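Transcriptional repressor PadR (Bacillus cereus, PDB 6JYI) probably binds DNA as a dimeric transcription factor of the PadR-like family and represses transcription. Local coordinates at residues Lys8-Val13 with Arg51-Glu56; Gln19-Gly24 with Met74-Asp79; Lys28-Asp33 with Glu140-Gly145. All blocks are in the same frame, centred on the assembly; numbering follows the deposited sequence.

Interactions 1 and 2 tie parts of the PadR-like winged helix-turn-helix region to each other, and interaction 3 joins it to the long helix 114-142. Interaction 1 crosses helix 8-19 with helix 46-55, mainly by a salt bridge beside a small apolar contact. Interaction 2 pairs the loop after helix 8-19 with strand 72-77 of the wing, through a single backbone bridge flanked by two aromatic rings. Interaction 3 hydrogen-bonds a tryptophan to a buried aspartate of helix 24-35. V13, L53, L22, Y75, G24, V30 and D33 are buried; R10, E56 and K141 are more exposed. E54 packs on Y75, V12 packs on F31, and Q19 probably hydrogen-bonds R143. All three come near the second subunit, interaction 2 only through Q19.

Interaction 1. Residues Lys8-Val13 with Arg51-Glu56; sequences KGRDVV and RQLENE
The guanidinium of R10 lies over L53, whose CD2 covers the centre of one of its faces. The methyl stands 3.7 Å above the plane. At its edge the same group meets the carboxylate of E56. The grip is end-on and uses two nitrogens. R10 NH2 bonds E56 OE1 at 2.7 Å with an N-H...O angle of 171°. R10 NH1 bonds E56 OE2 at 2.9 Å. Both oxygens lie close to the guanidinium plane, but the carboxylate is turned 27° from it. Both nitrogens approach from out of the carboxylate plane. The R10 chain bends at chi3, which turns its end toward E56.

Q52, one turn earlier, also holds the carboxylate. Its NE2 bonds E56 OE2 at 2.8 Å, on the anti lone pair. OE2 thus accepts from two donors, which probably helps to keep E56 ionised. An apolar contact lies beside the salt bridge. V13 CG1 meets L53 CD1 at 3.8 Å, so the two branches of L53 serve different partners, CD2 the arginine and CD1 the valine.

The short helical segments cross nearly at right angles (-85°), with axes 11.2 Å apart at closest approach. R10 and E56 reach across this gap, and L53 and V13 meet between the helices. R10 NE forms a second salt bridge, to E84 of helix 79-89. L53 also packs on I59 of strand 59-64. The contact belongs to the helical part of the winged helix-turn-helix fold of the PadR-like family. It joins helix 8-19 to the C-terminal part of helix 46-55, with helix 79-89 and the first wing strand alongside.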
loop_
_atom_site.group_PDB
_atom_site.type_symbol
_atom_site.label_atom_id
_atom_site.label_comp_id
_atom_site.label_asym_id
_atom_site.label_seq_id
_atom_site.Cartn_x
_atom_site.Cartn_y
_atom_site.Cartn_z
ATOM N N LYS A 8 -13.725 2.433 4.964
ATOM C CA LYS A 8 -12.711 2.481 6.007
ATOM C C LYS A 8 -11.994 3.820 6.122
ATOM O O LYS A 8 -11.521 4.172 7.206
ATOM C CB LYS A 8 -11.720 1.361 5.754
ATOM C CG LYS A 8 -11.121 0.752 6.933
ATOM C CD LYS A 8 -10.624 -0.691 6.623
ATOM C CE LYS A 8 -11.720 -1.748 6.777
ATOM N NZ LYS A 8 -11.210 -3.116 6.479
ATOM N N GLY A 9 -11.906 4.565 5.016
ATOM C CA GLY A 9 -11.464 5.954 5.047
ATOM C C GLY A 9 -12.110 6.790 6.142
ATOM O O GLY A 9 -11.443 7.615 6.753
ATOM N N ARG A 10 -13.409 6.607 6.365
ATOM C CA ARG A 10 -14.140 7.327 7.403
ATOM C C ARG A 10 -13.555 7.011 8.810
ATOM O O ARG A 10 -13.457 7.878 9.675
ATOM C CB ARG A 10 -15.600 6.930 7.370
ATOM C CG ARG A 10 -16.329 7.293 6.099
ATOM C CD ARG A 10 -17.567 6.419 5.922
ATOM N NE ARG A 10 -18.517 6.501 7.050
ATOM C CZ ARG A 10 -19.643 7.211 7.060
ATOM N NH1 ARG A 10 -19.986 7.955 6.011
ATOM N NH2 ARG A 10 -20.441 7.187 8.129
ATOM N N ASP A 11 -13.142 5.777 9.004
ATOM C CA ASP A 11 -12.580 5.359 10.326
ATOM C C ASP A 11 -11.210 5.880 10.607
ATOM O O ASP A 11 -10.851 6.024 11.777
ATOM C CB ASP A 11 -12.614 3.854 10.454
ATOM C CG ASP A 11 -13.947 3.340 10.169
ATOM O OD1 ASP A 11 -14.855 3.748 10.900
ATOM O OD2 ASP A 11 -14.131 2.569 9.199
ATOM N N VAL A 12 -10.448 6.216 9.560
ATOM C CA VAL A 12 -9.206 6.924 9.776
ATOM C C VAL A 12 -9.494 8.253 10.483
ATOM O O VAL A 12 -8.852 8.587 11.493
ATOM C CB VAL A 12 -8.414 7.223 8.465
ATOM C CG1 VAL A 12 -7.205 8.051 8.785
ATOM C CG2 VAL A 12 -8.013 5.933 7.692
ATOM N N VAL A 13 -10.471 8.993 9.956
ATOM C CA VAL A 13 -10.859 10.281 10.520
ATOM C C VAL A 13 -11.469 10.116 11.890
ATOM O O VAL A 13 -11.073 10.799 12.820
ATOM C CB VAL A 13 -11.823 11.042 9.573
ATOM C CG1 VAL A 13 -12.367 12.295 10.248
ATOM C CG2 VAL A 13 -11.075 11.368 8.249
ATOM N N ARG A 51 -17.200 16.412 5.872
ATOM C CA ARG A 51 -18.526 16.994 5.616
ATOM C C ARG A 51 -19.599 15.898 5.693
ATOM O O ARG A 51 -20.684 16.118 6.223
ATOM C CB ARG A 51 -18.555 17.699 4.248
ATOM C CG ARG A 51 -19.958 18.096 3.729
ATOM C CD ARG A 51 -20.900 18.796 4.763
ATOM N NE ARG A 51 -20.288 19.881 5.539
ATOM C CZ ARG A 51 -19.901 21.060 5.037
ATOM N NH1 ARG A 51 -20.018 21.321 3.732
ATOM N NH2 ARG A 51 -19.365 21.985 5.843
ATOM N N GLN A 52 -19.277 14.712 5.194
ATOM C CA GLN A 52 -20.230 13.604 5.210
ATOM C C GLN A 52 -20.481 13.115 6.645
ATOM O O GLN A 52 -21.635 12.852 7.059
ATOM C CB GLN A 52 -19.731 12.458 4.341
ATOM C CG GLN A 52 -20.741 11.263 4.249
ATOM C CD GLN A 52 -22.112 11.692 3.767
ATOM O OE1 GLN A 52 -22.233 12.562 2.894
ATOM N NE2 GLN A 52 -23.171 11.085 4.329
ATOM N N LEU A 53 -19.402 13.018 7.402
ATOM C CA LEU A 53 -19.490 12.578 8.792
ATOM C C LEU A 53 -20.305 13.618 9.580
ATOM O O LEU A 53 -21.104 13.258 10.439
ATOM C CB LEU A 53 -18.096 12.362 9.382
ATOM C CG LEU A 53 -17.340 11.152 8.832
ATOM C CD1 LEU A 53 -15.897 11.221 9.295
ATOM C CD2 LEU A 53 -18.003 9.791 9.275
ATOM N N GLU A 54 -20.140 14.887 9.277
ATOM C CA GLU A 54 -20.925 15.916 9.969
ATOM C C GLU A 54 -22.389 15.795 9.555
ATOM O O GLU A 54 -23.303 15.899 10.375
ATOM C CB GLU A 54 -20.510 17.295 9.536
ATOM C CG GLU A 54 -19.133 17.731 9.900
ATOM C CD GLU A 54 -18.876 19.094 9.275
ATOM O OE1 GLU A 54 -19.511 20.059 9.741
ATOM O OE2 GLU A 54 -18.100 19.157 8.293
ATOM N N ASN A 55 -22.611 15.614 8.256
ATOM C CA ASN A 55 -23.995 15.504 7.752
ATOM C C ASN A 55 -24.729 14.340 8.425
ATOM O O ASN A 55 -25.948 14.388 8.613
ATOM C CB ASN A 55 -24.012 15.280 6.238
ATOM C CG ASN A 55 -23.708 16.536 5.448
ATOM O OD1 ASN A 55 -23.631 16.486 4.214
ATOM N ND2 ASN A 55 -23.558 17.666 6.129
ATOM N N GLU A 56 -24.005 13.279 8.728
ATOM C CA GLU A 56 -24.613 12.098 9.384
ATOM C C GLU A 56 -24.637 12.167 10.894
ATOM O O GLU A 56 -25.131 11.246 11.529
ATOM C CB GLU A 56 -23.869 10.809 9.027
ATOM C CG GLU A 56 -23.890 10.434 7.572
ATOM C CD GLU A 56 -23.072 9.186 7.301
ATOM O OE1 GLU A 56 -22.841 8.403 8.252
ATOM O OE2 GLU A 56 -22.659 8.989 6.143
#

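Interaction 2. Residues Gln19-Gly24 with Met74-Asp79; sequences QKELSG and MYFITD
L22 and Y75 form the backbone part of the contact, a single antiparallel bridge of the hydrogen-bonded kind. Y75 N gives a nearly straight bond to L22 O, 2.9 Å long with an angle of 173°. L22 N returns a longer one to Y75 O, at 3.2 Å. Y75 O also receives a CA-H...O contact from E21 CA. The bridge adds a short piece of loop 19-24 to strand 72-77, whose other neighbour is strand 59-64.

The CH-pi contact is made by E21 and F76. E21 CB sits 3.5 Å from the centroid of the F76 ring, only 2° off the ring normal. The two side chains run side by side in the same direction. E21 CG stands between the backbone N and the carbonyl carbon. A further bend at chi2 lays the carboxylate nearly parallel to the ring, 15° from its plane, near CE2 and CZ at its rim. E21 CD comes 3.5 Å from F76 CE2.

Van der Waals contacts come from the two preceding strand residues. Selenomethionine M74 bends at chi3, bringing its methyl back over the E21 and L22 backbone. Its SE lies 3.7 Å from E21 CG. Y75 turns its ring edge to the start of helix 24-35, with CE2 3.6 Å from G24 N. The ring also packs on L17, I27 and L50. S23 is the N-cap of that helix, and its OG bonds D26 N.

The directional part of the contact is thus the pair of backbone bonds, which set the loop against the wing. The attraction to F76 comes from the C-H groups of E21. The charged carboxylate over the rim probably gains little from the ring itself.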
loop_
_atom_site.group_PDB
_atom_site.type_symbol
_atom_site.label_atom_id
_atom_site.label_comp_id
_atom_site.label_asym_id
_atom_site.label_seq_id
_atom_site.Cartn_x
_atom_site.Cartn_y
_atom_site.Cartn_z
ATOM N N GLN A 19 -9.130 10.678 20.260
ATOM C CA GLN A 19 -8.392 11.293 21.390
ATOM C C GLN A 19 -8.817 12.711 21.721
ATOM O O GLN A 19 -9.074 13.047 22.891
ATOM C CB GLN A 19 -6.903 11.333 21.127
ATOM C CG GLN A 19 -6.159 11.953 22.271
ATOM C CD GLN A 19 -4.717 11.525 22.329
ATOM O OE1 GLN A 19 -4.414 10.339 22.515
ATOM N NE2 GLN A 19 -3.809 12.492 22.191
ATOM N N LYS A 20 -8.802 13.582 20.712
ATOM C CA LYS A 20 -9.341 14.917 20.928
ATOM C C LYS A 20 -9.726 15.599 19.647
ATOM O O LYS A 20 -9.370 15.147 18.550
ATOM C CB LYS A 20 -8.386 15.798 21.746
ATOM C CG LYS A 20 -7.277 16.444 20.928
ATOM C CD LYS A 20 -6.180 16.998 21.821
ATOM C CE LYS A 20 -4.861 17.103 21.055
ATOM N NZ LYS A 20 -4.365 15.742 20.651
ATOM N N GLU A 21 -10.495 16.662 19.822
ATOM C CA GLU A 21 -10.903 17.491 18.743
ATOM C C GLU A 21 -9.662 17.959 17.986
ATOM O O GLU A 21 -8.611 18.205 18.573
ATOM C CB GLU A 21 -11.773 18.669 19.229
ATOM C CG GLU A 21 -11.108 19.746 20.169
ATOM C CD GLU A 21 -11.151 19.394 21.664
ATOM O OE1 GLU A 21 -11.398 18.207 22.012
ATOM O OE2 GLU A 21 -10.887 20.305 22.496
ATOM N N LEU A 22 -9.809 18.054 16.676
ATOM C CA LEU A 22 -8.755 18.523 15.798
ATOM C C LEU A 22 -9.342 19.466 14.764
ATOM O O LEU A 22 -10.477 19.290 14.362
ATOM C CB LEU A 22 -8.145 17.321 15.089
ATOM C CG LEU A 22 -7.354 16.337 15.968
ATOM C CD1 LEU A 22 -7.027 15.074 15.129
ATOM C CD2 LEU A 22 -6.096 17.001 16.449
ATOM N N SER A 23 -8.573 20.490 14.384
ATOM C CA SER A 23 -8.919 21.311 13.239
ATOM C C SER A 23 -8.717 20.516 11.946
ATOM O O SER A 23 -7.997 19.490 11.922
ATOM C CB SER A 23 -8.016 22.541 13.198
ATOM O OG SER A 23 -6.657 22.154 13.021
ATOM N N GLY A 24 -9.294 21.020 10.856
ATOM C CA GLY A 24 -8.999 20.495 9.521
ATOM C C GLY A 24 -7.518 20.519 9.198
ATOM O O GLY A 24 -6.970 19.560 8.633
HETATM N N MSE A 74 -12.961 23.456 15.330
HETATM C CA MSE A 74 -12.443 22.118 15.410
HETATM C C MSE A 74 -13.576 21.128 15.294
HETATM O O MSE A 74 -14.754 21.457 15.561
HETATM C CB MSE A 74 -11.651 21.924 16.721
HETATM C CG MSE A 74 -10.340 22.815 16.784
HETATM SE SE MSE A 74 -9.424 22.570 18.480
HETATM C CE MSE A 74 -8.311 21.101 18.131
ATOM N N TYR A 75 -13.210 19.926 14.891
ATOM C CA TYR A 75 -14.141 18.819 14.763
ATOM C C TYR A 75 -14.087 17.978 15.991
ATOM O O TYR A 75 -13.004 17.602 16.451
ATOM C CB TYR A 75 -13.786 17.935 13.560
ATOM C CG TYR A 75 -13.860 18.677 12.259
ATOM C CD1 TYR A 75 -15.048 18.760 11.535
ATOM C CD2 TYR A 75 -12.739 19.327 11.755
ATOM C CE1 TYR A 75 -15.103 19.486 10.349
ATOM C CE2 TYR A 75 -12.782 20.038 10.558
ATOM C CZ TYR A 75 -13.957 20.129 9.869
ATOM O OH TYR A 75 -13.973 20.849 8.671
ATOM N N PHE A 76 -15.261 17.604 16.466
ATOM C CA PHE A 76 -15.416 16.783 17.636
ATOM C C PHE A 76 -16.208 15.533 17.220
ATOM O O PHE A 76 -17.260 15.641 16.587
ATOM C CB PHE A 76 -16.271 17.533 18.680
ATOM C CG PHE A 76 -15.581 18.690 19.365
ATOM C CD1 PHE A 76 -15.358 19.898 18.700
ATOM C CD2 PHE A 76 -15.231 18.608 20.723
ATOM C CE1 PHE A 76 -14.753 20.977 19.368
ATOM C CE2 PHE A 76 -14.634 19.691 21.385
ATOM C CZ PHE A 76 -14.401 20.865 20.720
ATOM N N ILE A 77 -15.763 14.368 17.649
ATOM C CA ILE A 77 -16.538 13.139 17.450
ATOM C C ILE A 77 -17.745 13.077 18.409
ATOM O O ILE A 77 -17.663 13.546 19.558
ATOM C CB ILE A 77 -15.620 11.900 17.616
ATOM C CG1 ILE A 77 -16.244 10.653 16.957
ATOM C CG2 ILE A 77 -15.214 11.707 19.086
ATOM C CD1 ILE A 77 -15.332 9.447 16.904
ATOM N N THR A 78 -18.864 12.536 17.924
ATOM C CA THR A 78 -20.048 12.332 18.746
ATOM C C THR A 78 -20.103 10.875 19.157
ATOM O O THR A 78 -19.336 10.053 18.652
ATOM C CB THR A 78 -21.358 12.619 17.950
ATOM O OG1 THR A 78 -21.473 11.662 16.887
ATOM C CG2 THR A 78 -21.349 14.003 17.378
ATOM N N ASP A 79 -21.072 10.516 19.986
ATOM C CA ASP A 79 -21.193 9.126 20.381
ATOM C C ASP A 79 -21.541 8.228 19.190
ATOM O O ASP A 79 -21.096 7.068 19.122
ATOM C CB ASP A 79 -22.143 8.939 21.589
ATOM C CG ASP A 79 -21.491 9.345 22.935
ATOM O OD1 ASP A 79 -20.317 9.792 22.978
ATOM O OD2 ASP A 79 -22.168 9.190 23.978
#

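Interaction 3. Residues Lys28-Asp33 with Glu140-Gly145; sequences KIVFED and EKWRVG
The contact lies where the winged helix-turn-helix region meets the long C-terminal helices, and the indole of W142 is its centre. W142 is the last residue of helix 114-142, and its ring lies against helix 24-35. W142 NE1 bonds D33 OD2 at 2.8 Å with an angle of 164°. The oxygen lies in the ring plane and uses its anti lone pair. The carboxylate itself is turned 51° from the indole. V30 places CG2 over one face of the six-membered ring in a CH-pi contact. I29 CB packs against W142 CZ2 at 3.8 Å. On the face opposite V30, the aliphatic CG of K141 lies toward the rim.

K141 NZ stands 4.2 Å from D33 OD2, too far for a salt bridge. V30 also packs on L16 of helix 8-19 and on Y107 of the second subunit.

The hydrogen bond, lying in the ring plane, probably helps set the rotation of the indole. It also gives the carboxylate of the buried D33 a polar partner. The nearby lysine probably helps to keep that aspartate ionised.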
loop_
_atom_site.group_PDB
_atom_site.type_symbol
_atom_site.label_atom_id
_atom_site.label_comp_id
_atom_site.label_asym_id
_atom_site.label_seq_id
_atom_site.Cartn_x
_atom_site.Cartn_y
_atom_site.Cartn_z
ATOM N N LYS A 28 -5.249 17.109 8.274
ATOM C CA LYS A 28 -4.436 17.008 7.082
ATOM C C LYS A 28 -2.947 16.726 7.386
ATOM O O LYS A 28 -2.303 15.916 6.720
ATOM C CB LYS A 28 -4.580 18.254 6.198
ATOM C CG LYS A 28 -5.895 18.217 5.372
ATOM C CD LYS A 28 -6.195 19.484 4.592
ATOM C CE LYS A 28 -5.201 19.767 3.538
ATOM N NZ LYS A 28 -5.582 20.947 2.730
ATOM N N ILE A 29 -2.385 17.413 8.364
ATOM C CA ILE A 29 -0.955 17.230 8.624
ATOM C C ILE A 29 -0.725 15.819 9.166
ATOM O O ILE A 29 0.201 15.163 8.725
ATOM C CB ILE A 29 -0.369 18.302 9.547
ATOM C CG1 ILE A 29 -0.721 19.712 9.038
ATOM C CG2 ILE A 29 1.169 18.164 9.617
ATOM C CD1 ILE A 29 0.220 20.306 7.976
ATOM N N VAL A 30 -1.569 15.334 10.078
ATOM C CA VAL A 30 -1.391 13.950 10.592
ATOM C C VAL A 30 -1.467 12.949 9.453
ATOM O O VAL A 30 -0.687 12.006 9.382
ATOM C CB VAL A 30 -2.387 13.506 11.677
ATOM C CG1 VAL A 30 -1.850 12.173 12.305
ATOM C CG2 VAL A 30 -2.452 14.509 12.758
ATOM N N PHE A 31 -2.388 13.190 8.530
ATOM C CA PHE A 31 -2.486 12.365 7.337
ATOM C C PHE A 31 -1.197 12.360 6.510
ATOM O O PHE A 31 -0.726 11.297 6.096
ATOM C CB PHE A 31 -3.621 12.826 6.434
ATOM C CG PHE A 31 -4.789 11.902 6.405
ATOM C CD1 PHE A 31 -4.833 10.888 5.486
ATOM C CD2 PHE A 31 -5.819 12.035 7.314
ATOM C CE1 PHE A 31 -5.859 10.019 5.426
ATOM C CE2 PHE A 31 -6.902 11.156 7.273
ATOM C CZ PHE A 31 -6.921 10.142 6.309
ATOM N N GLU A 32 -0.632 13.528 6.258
ATOM C CA GLU A 32 0.556 13.596 5.430
ATOM C C GLU A 32 1.763 13.017 6.150
ATOM O O GLU A 32 2.658 12.455 5.508
ATOM C CB GLU A 32 0.930 15.030 5.077
ATOM C CG GLU A 32 -0.109 15.857 4.387
ATOM C CD GLU A 32 0.301 17.340 4.333
ATOM O OE1 GLU A 32 1.287 17.735 5.015
ATOM O OE2 GLU A 32 -0.374 18.111 3.614
ATOM N N ASP A 33 1.811 13.215 7.463
ATOM C CA ASP A 33 2.986 12.854 8.252
ATOM C C ASP A 33 3.055 11.350 8.546
ATOM O O ASP A 33 4.143 10.762 8.532
ATOM C CB ASP A 33 2.967 13.592 9.612
ATOM C CG ASP A 33 3.427 15.053 9.528
ATOM O OD1 ASP A 33 3.920 15.537 8.468
ATOM O OD2 ASP A 33 3.290 15.722 10.583
ATOM N N GLU A 140 6.779 11.307 17.333
ATOM C CA GLU A 140 7.013 12.055 18.570
ATOM C C GLU A 140 6.191 13.355 18.640
ATOM O O GLU A 140 5.842 13.800 19.731
ATOM C CB GLU A 140 8.515 12.345 18.745
ATOM C CG GLU A 140 9.348 11.046 18.859
ATOM C CD GLU A 140 10.864 11.279 18.965
ATOM O OE1 GLU A 140 11.374 12.366 18.583
ATOM O OE2 GLU A 140 11.545 10.323 19.424
ATOM N N LYS A 141 5.922 13.970 17.487
ATOM C CA LYS A 141 5.047 15.133 17.383
ATOM C C LYS A 141 3.565 14.750 17.595
ATOM O O LYS A 141 2.856 15.376 18.379
ATOM C CB LYS A 141 5.229 15.800 16.007
ATOM C CG LYS A 141 4.285 16.996 15.742
ATOM C CD LYS A 141 4.557 17.669 14.365
ATOM C CE LYS A 141 3.620 18.866 14.132
ATOM N NZ LYS A 141 3.638 19.354 12.717
ATOM N N TRP A 142 3.103 13.711 16.909
ATOM C CA TRP A 142 1.666 13.360 16.932
ATOM C C TRP A 142 1.229 12.434 18.056
ATOM O O TRP A 142 0.062 12.499 18.473
ATOM C CB TRP A 142 1.206 12.793 15.582
ATOM C CG TRP A 142 1.165 13.880 14.559
ATOM C CD1 TRP A 142 1.987 14.016 13.475
ATOM C CD2 TRP A 142 0.296 15.031 14.553
ATOM N NE1 TRP A 142 1.676 15.146 12.786
ATOM C CE2 TRP A 142 0.652 15.807 13.428
ATOM C CE3 TRP A 142 -0.750 15.464 15.368
ATOM C CZ2 TRP A 142 -0.015 16.987 13.088
ATOM C CZ3 TRP A 142 -1.404 16.664 15.039
ATOM C CH2 TRP A 142 -1.034 17.397 13.905
ATOM N N ARG A 143 2.141 11.595 18.542
ATOM C CA ARG A 143 1.799 10.653 19.599
ATOM C C ARG A 143 2.709 10.892 20.801
ATOM O O ARG A 143 3.591 10.076 21.123
ATOM C CB ARG A 143 1.941 9.207 19.123
ATOM C CG ARG A 143 1.056 8.804 17.894
ATOM C CD ARG A 143 -0.336 8.416 18.320
ATOM N NE ARG A 143 -1.046 9.576 18.827
ATOM C CZ ARG A 143 -1.953 9.610 19.806
ATOM N NH1 ARG A 143 -2.346 8.531 20.480
ATOM N NH2 ARG A 143 -2.469 10.783 20.113
ATOM N N VAL A 144 2.495 12.029 21.435
ATOM C CA VAL A 144 3.098 12.283 22.722
ATOM C C VAL A 144 2.329 11.327 23.651
ATOM O O VAL A 144 1.084 11.214 23.616
ATOM C CB VAL A 144 3.039 13.779 23.181
ATOM C CG1 VAL A 144 3.255 14.710 22.008
ATOM C CG2 VAL A 144 1.744 14.096 23.888
ATOM N N GLY A 145 3.071 10.591 24.426
ATOM C CA GLY A 145 2.479 9.581 25.257
ATOM C C GLY A 145 2.354 8.284 24.492
ATOM O O GLY A 145 1.570 7.445 24.874
#